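Local structure of transcriptional regulator (Pyrococcus horikoshii, 1UDD) at residues K40-Q45 with L205-M210; F47-G52 with S111-F116. The protein is a TenA homologue, an all-helical member of the TENA/THI-4/PQQC family that assembles from four copies. All coordinates share one frame; numbering follows the deposited sequence.

Contact 1: residues K40-Q45 with L205-M210; sequences KFYVLQ and LAFWEM
Tyr42 lays its ring beside the six-membered ring of Trp208 where helix 36-63 packs on the C-terminal helix 190-213 in the all-helical TenA fold; Tyr42 and Met210 have the largest shares of the buried surface. The short segments run at 132° with their axes 10.7 Å apart, a spacing bridged by aromatic side chains and a methionine. The tyrosine and indole planes are 29° from parallel, but the rings are slid so far that they barely overlap. Trp208 CZ3 sits over the rim of one tyrosine face, 3.6 Å from Tyr42 CE1. The phenol oxygen is hydrogen-bonded to Tyr140, whose ring also meets Trp208. Phe207 comes in next to this pair, its CE2 4.1 Å from Tyr42 CE1. Met210 fills the other part of the interface. With CG between the backbone N and the carbonyl carbon (chi1 75°) and a second bend at chi2, its chain folds back so that CE lies over the Phe207 ring of its own helix, while SD makes a Met-aromatic contact at the edge of Phe41. Gln45, whose amide is held by Thr107 N and Glu105 O, offers its aliphatic part to the same methyl: Gln45 CG is 3.6 Å from Met210 CE.

Contact 2: residues F47-G52 with S111-F116; sequences FNYLVG and SAYMDF
Met114 reaches across to Asn48, Tyr49 and Gly52, packing helix 36-63 against helix 108-123 in the interior of the helical TenA fold. The two segments run nearly parallel, 9° apart in direction, at an axis separation of 9.5 Å. The tight part is built round this one methionine. Its CG rests 3.5 Å from Asn48 O, and its sulfur settles against the neighbouring backbone, 3.6 Å from Tyr49 CA. Gly52 has no side chain, and its bare CA comes within 3.7 Å of Met114 SD; here the backbones draw closest, with Gly52 CA 5.0 Å from Met114 CA. Bends at chi2 and chi3 (101°) turn the methyl over one face of Tyr49, a CH-pi contact with CE 4.0 Å from the ring centroid. Tyr113 meets the same ring in an offset edge-to-face pair, its edge toward the Tyr49 face and the planes at 79°. Both phenol oxygens are hydrogen-bonded to Glu204 OE2 on helix 190-213, so one carboxylate oxygen ties the two tyrosines together. The pairing of Asn48 with Ser111 is looser: both residues are partly exposed, the amide stands off from Ser111 N without bonding to it, and Asn48 ND2 is hydrogen-bonded to Asn110 OD1, just before the second segment. No direct hydrogen bond joins the segments. Beyond the glycine, a water spans the two backbones, donating to Gly52 O at 2.9 Å and to Met114 O at 2.6 Å.

Both contacts draw on helix 36-63, contact 1 near its start and contact 2 further along, so one long helix packs against helix 190-213 and then against helix 108-123. Their centres are about 12 Å apart, yet they share an aromatic cluster: Phe207 CZ of contact 1 lies 3.6 Å from Tyr49 CD1 of contact 2 in an edge-to-face pair, and Phe207 CD1 is 4.1 Å from Tyr113 CD2. Asn110 also bridges them, bonding to Gln45 O and to Asn48 ND2. They differ in their surroundings: no other chain touches the segments of contact 1, whereas around contact 2 Phe47 meets Tyr66 of the third subunit edge-to-face and Phe116 packs on Asp115 of the second.

Contact 1: residues K40-Q45 with L205-M210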
loop_
_atom_site.group_PDB
_atom_site.type_symbol
_atom_site.label_atom_id
_atom_site.label_comp_id
_atom_site.label_asym_id
_atom_site.label_seq_id
_atom_site.Cartn_x
_atom_site.Cartn_y
_atom_site.Cartn_z
ATOM N N LYS A 40 34.508 -1.379 4.649
ATOM C CA LYS A 40 33.902 -0.067 4.829
ATOM C C LYS A 40 32.887 0.221 3.728
ATOM O O LYS A 40 31.834 0.781 4.002
ATOM C CB LYS A 40 34.969 1.030 4.866
ATOM C CG LYS A 40 35.859 0.963 6.090
ATOM C CD LYS A 40 36.888 2.078 6.067
ATOM C CE LYS A 40 37.935 1.906 7.149
ATOM N NZ LYS A 40 38.909 3.040 7.125
ATOM N N PHE A 41 33.195 -0.155 2.489
ATOM C CA PHE A 41 32.252 0.081 1.394
ATOM C C PHE A 41 30.954 -0.686 1.662
ATOM O O PHE A 41 29.852 -0.181 1.418
ATOM C CB PHE A 41 32.832 -0.390 0.064
ATOM C CG PHE A 41 31.932 -0.131 -1.097
ATOM C CD1 PHE A 41 31.917 1.117 -1.720
ATOM C CD2 PHE A 41 31.063 -1.116 -1.550
ATOM C CE1 PHE A 41 31.043 1.380 -2.783
ATOM C CE2 PHE A 41 30.188 -0.867 -2.603
ATOM C CZ PHE A 41 30.176 0.386 -3.224
ATOM N N TYR A 42 31.110 -1.914 2.152
ATOM C CA TYR A 42 29.988 -2.778 2.486
ATOM C C TYR A 42 29.183 -2.184 3.641
ATOM O O TYR A 42 27.967 -1.987 3.520
ATOM C CB TYR A 42 30.507 -4.181 2.854
ATOM C CG TYR A 42 29.520 -5.057 3.599
ATOM C CD1 TYR A 42 28.352 -5.527 2.984
ATOM C CD2 TYR A 42 29.743 -5.395 4.931
ATOM C CE1 TYR A 42 27.432 -6.311 3.688
ATOM C CE2 TYR A 42 28.835 -6.171 5.642
ATOM C CZ TYR A 42 27.682 -6.622 5.015
ATOM O OH TYR A 42 26.777 -7.352 5.742
ATOM N N VAL A 43 29.851 -1.889 4.758
ATOM C CA VAL A 43 29.151 -1.319 5.904
ATOM C C VAL A 43 28.367 -0.087 5.464
ATOM O O VAL A 43 27.196 0.078 5.818
ATOM C CB VAL A 43 30.126 -0.938 7.051
ATOM C CG1 VAL A 43 29.378 -0.163 8.141
ATOM C CG2 VAL A 43 30.740 -2.199 7.655
ATOM N N LEU A 44 29.010 0.768 4.678
ATOM C CA LEU A 44 28.363 1.979 4.180
ATOM C C LEU A 44 27.057 1.651 3.454
ATOM O O LEU A 44 26.030 2.292 3.691
ATOM C CB LEU A 44 29.305 2.733 3.239
ATOM C CG LEU A 44 29.976 4.002 3.782
ATOM C CD1 LEU A 44 30.558 3.743 5.157
ATOM C CD2 LEU A 44 31.067 4.461 2.811
ATOM N N GLN A 45 27.099 0.655 2.574
ATOM C CA GLN A 45 25.919 0.248 1.825
ATOM C C GLN A 45 24.847 -0.350 2.750
ATOM O O GLN A 45 23.693 -0.498 2.343
ATOM C CB GLN A 45 26.299 -0.783 0.760
ATOM C CG GLN A 45 27.143 -0.262 -0.394
ATOM C CD GLN A 45 26.386 0.688 -1.305
ATOM O OE1 GLN A 45 25.325 0.351 -1.840
ATOM N NE2 GLN A 45 26.934 1.888 -1.494
ATOM N N LEU A 205 23.373 -12.823 -2.912
ATOM C CA LEU A 205 24.616 -13.124 -3.607
ATOM C C LEU A 205 25.076 -11.875 -4.350
ATOM O O LEU A 205 26.251 -11.499 -4.301
ATOM C CB LEU A 205 24.403 -14.292 -4.581
ATOM C CG LEU A 205 25.589 -14.772 -5.424
ATOM C CD1 LEU A 205 26.818 -14.960 -4.564
ATOM C CD2 LEU A 205 25.211 -16.077 -6.111
ATOM N N ALA A 206 24.128 -11.216 -5.008
ATOM C CA ALA A 206 24.422 -10.006 -5.764
ATOM C C ALA A 206 24.955 -8.921 -4.842
ATOM O O ALA A 206 25.827 -8.133 -5.228
ATOM C CB ALA A 206 23.156 -9.509 -6.474
ATOM N N PHE A 207 24.426 -8.877 -3.623
ATOM C CA PHE A 207 24.846 -7.864 -2.674
ATOM C C PHE A 207 26.317 -8.053 -2.295
ATOM O O PHE A 207 27.077 -7.088 -2.218
ATOM C CB PHE A 207 23.979 -7.918 -1.415
ATOM C CG PHE A 207 23.858 -6.599 -0.704
ATOM C CD1 PHE A 207 22.908 -5.658 -1.112
ATOM C CD2 PHE A 207 24.671 -6.303 0.393
ATOM C CE1 PHE A 207 22.763 -4.438 -0.429
ATOM C CE2 PHE A 207 24.539 -5.097 1.076
ATOM C CZ PHE A 207 23.578 -4.158 0.668
ATOM N N TRP A 208 26.715 -9.296 -2.044
ATOM C CA TRP A 208 28.102 -9.551 -1.687
ATOM C C TRP A 208 28.962 -9.204 -2.886
ATOM O O TRP A 208 30.019 -8.595 -2.748
ATOM C CB TRP A 208 28.303 -11.021 -1.292
ATOM C CG TRP A 208 27.618 -11.373 -0.007
ATOM C CD1 TRP A 208 26.606 -12.273 0.164
ATOM C CD2 TRP A 208 27.898 -10.830 1.290
ATOM N NE1 TRP A 208 26.242 -12.328 1.484
ATOM C CE2 TRP A 208 27.016 -11.452 2.199
ATOM C CE3 TRP A 208 28.815 -9.877 1.772
ATOM C CZ2 TRP A 208 27.017 -11.155 3.566
ATOM C CZ3 TRP A 208 28.817 -9.583 3.133
ATOM C CH2 TRP A 208 27.921 -10.222 4.016
ATOM N N GLU A 209 28.482 -9.573 -4.067
ATOM C CA GLU A 209 29.214 -9.319 -5.295
ATOM C C GLU A 209 29.469 -7.837 -5.514
ATOM O O GLU A 209 30.573 -7.443 -5.884
ATOM C CB GLU A 209 28.449 -9.898 -6.486
ATOM C CG GLU A 209 29.172 -9.773 -7.828
ATOM C CD GLU A 209 30.578 -10.365 -7.804
ATOM O OE1 GLU A 209 30.755 -11.441 -7.189
ATOM O OE2 GLU A 209 31.498 -9.761 -8.411
ATOM N N MET A 210 28.457 -7.007 -5.286
ATOM C CA MET A 210 28.644 -5.580 -5.487
ATOM C C MET A 210 29.530 -5.001 -4.391
ATOM O O MET A 210 30.205 -3.991 -4.599
ATOM C CB MET A 210 27.292 -4.863 -5.535
ATOM C CG MET A 210 26.621 -4.704 -4.214
ATOM S SD MET A 210 27.025 -3.154 -3.451
ATOM C CE MET A 210 25.966 -3.302 -1.963
#

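Contact 2: residues F47-G52 with S111-F116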
loop_
_atom_site.group_PDB
_atom_site.type_symbol
_atom_site.label_atom_id
_atom_site.label_comp_id
_atom_site.label_asym_id
_atom_site.label_seq_id
_atom_site.Cartn_x
_atom_site.Cartn_y
_atom_site.Cartn_z
ATOM N N PHE A 47 23.430 0.994 5.415
ATOM C CA PHE A 47 22.411 1.908 5.923
ATOM C C PHE A 47 21.105 1.708 5.160
ATOM O O PHE A 47 20.043 1.493 5.748
ATOM C CB PHE A 47 22.834 3.365 5.772
ATOM C CG PHE A 47 21.809 4.326 6.273
ATOM C CD1 PHE A 47 21.526 4.406 7.634
ATOM C CD2 PHE A 47 21.097 5.134 5.387
ATOM C CE1 PHE A 47 20.542 5.284 8.110
ATOM C CE2 PHE A 47 20.111 6.016 5.852
ATOM C CZ PHE A 47 19.835 6.088 7.218
ATOM N N ASN A 48 21.199 1.778 3.841
ATOM C CA ASN A 48 20.040 1.614 2.989
ATOM C C ASN A 48 19.358 0.268 3.223
ATOM O O ASN A 48 18.143 0.141 3.056
ATOM C CB ASN A 48 20.448 1.726 1.530
ATOM C CG ASN A 48 19.264 1.922 0.629
ATOM O OD1 ASN A 48 18.542 2.910 0.761
ATOM N ND2 ASN A 48 19.043 0.982 -0.291
ATOM N N TYR A 49 20.152 -0.731 3.595
ATOM C CA TYR A 49 19.656 -2.073 3.862
ATOM C C TYR A 49 18.875 -2.028 5.178
ATOM O O TYR A 49 17.779 -2.581 5.289
ATOM C CB TYR A 49 20.851 -3.037 3.962
ATOM C CG TYR A 49 20.521 -4.523 3.908
ATOM C CD1 TYR A 49 21.353 -5.410 3.213
ATOM C CD2 TYR A 49 19.423 -5.052 4.589
ATOM C CE1 TYR A 49 21.106 -6.785 3.202
ATOM C CE2 TYR A 49 19.167 -6.430 4.583
ATOM C CZ TYR A 49 20.014 -7.285 3.889
ATOM O OH TYR A 49 19.791 -8.642 3.908
ATOM N N LEU A 50 19.454 -1.348 6.161
ATOM C CA LEU A 50 18.868 -1.190 7.484
ATOM C C LEU A 50 17.505 -0.501 7.369
ATOM O O LEU A 50 16.512 -0.947 7.961
ATOM C CB LEU A 50 19.829 -0.365 8.342
ATOM C CG LEU A 50 19.509 0.015 9.783
ATOM C CD1 LEU A 50 20.719 0.730 10.372
ATOM C CD2 LEU A 50 18.282 0.907 9.846
ATOM N N VAL A 51 17.469 0.593 6.610
ATOM C CA VAL A 51 16.236 1.331 6.403
ATOM C C VAL A 51 15.238 0.475 5.597
ATOM O O VAL A 51 14.074 0.352 5.969
ATOM C CB VAL A 51 16.510 2.682 5.653
ATOM C CG1 VAL A 51 15.195 3.383 5.316
ATOM C CG2 VAL A 51 17.365 3.599 6.523
ATOM N N GLY A 52 15.705 -0.133 4.511
ATOM C CA GLY A 52 14.832 -0.947 3.674
ATOM C C GLY A 52 14.197 -2.129 4.393
ATOM O O GLY A 52 13.021 -2.452 4.171
ATOM N N SER A 111 19.444 -0.732 -3.921
ATOM C CA SER A 111 18.107 -0.160 -4.104
ATOM C C SER A 111 17.129 -1.232 -4.524
ATOM O O SER A 111 16.068 -1.393 -3.920
ATOM C CB SER A 111 18.125 0.922 -5.186
ATOM O OG SER A 111 19.019 1.961 -4.843
ATOM N N ALA A 112 17.493 -1.953 -5.578
ATOM C CA ALA A 112 16.667 -3.022 -6.112
ATOM C C ALA A 112 16.277 -4.058 -5.044
ATOM O O ALA A 112 15.100 -4.406 -4.908
ATOM C CB ALA A 112 17.390 -3.707 -7.240
ATOM N N TYR A 113 17.259 -4.549 -4.290
ATOM C CA TYR A 113 16.978 -5.546 -3.261
ATOM C C TYR A 113 15.982 -5.001 -2.243
ATOM O O TYR A 113 15.002 -5.664 -1.896
ATOM C CB TYR A 113 18.281 -5.968 -2.569
ATOM C CG TYR A 113 18.164 -7.124 -1.579
ATOM C CD1 TYR A 113 17.093 -8.027 -1.621
ATOM C CD2 TYR A 113 19.158 -7.333 -0.621
ATOM C CE1 TYR A 113 17.027 -9.107 -0.732
ATOM C CE2 TYR A 113 19.100 -8.404 0.267
ATOM C CZ TYR A 113 18.034 -9.284 0.208
ATOM O OH TYR A 113 17.991 -10.321 1.113
ATOM N N MET A 114 16.224 -3.794 -1.751
ATOM C CA MET A 114 15.294 -3.225 -0.797
ATOM C C MET A 114 13.894 -3.066 -1.424
ATOM O O MET A 114 12.883 -3.283 -0.756
ATOM C CB MET A 114 15.822 -1.885 -0.293
ATOM C CG MET A 114 17.089 -2.036 0.537
ATOM S SD MET A 114 16.946 -3.351 1.824
ATOM C CE MET A 114 17.821 -4.648 1.056
ATOM N N ASP A 115 13.843 -2.698 -2.704
ATOM C CA ASP A 115 12.566 -2.517 -3.402
ATOM C C ASP A 115 11.830 -3.836 -3.567
ATOM O O ASP A 115 10.614 -3.884 -3.489
ATOM C CB ASP A 115 12.788 -1.843 -4.765
ATOM C CG ASP A 115 13.140 -0.377 -4.624
ATOM O OD1 ASP A 115 13.029 0.155 -3.494
ATOM O OD2 ASP A 115 13.519 0.246 -5.632
ATOM N N PHE A 116 12.581 -4.905 -3.802
ATOM C CA PHE A 116 12.004 -6.233 -3.921
ATOM C C PHE A 116 11.336 -6.577 -2.581
ATOM O O PHE A 116 10.212 -7.094 -2.543
ATOM C CB PHE A 116 13.097 -7.262 -4.256
ATOM C CG PHE A 116 12.808 -8.654 -3.729
ATOM C CD1 PHE A 116 11.854 -9.460 -4.337
ATOM C CD2 PHE A 116 13.482 -9.140 -2.604
ATOM C CE1 PHE A 116 11.568 -10.738 -3.839
ATOM C CE2 PHE A 116 13.205 -10.413 -2.096
ATOM C CZ PHE A 116 12.244 -11.213 -2.719
HETATM O O HOH W 1 12.271 -1.954 1.407
#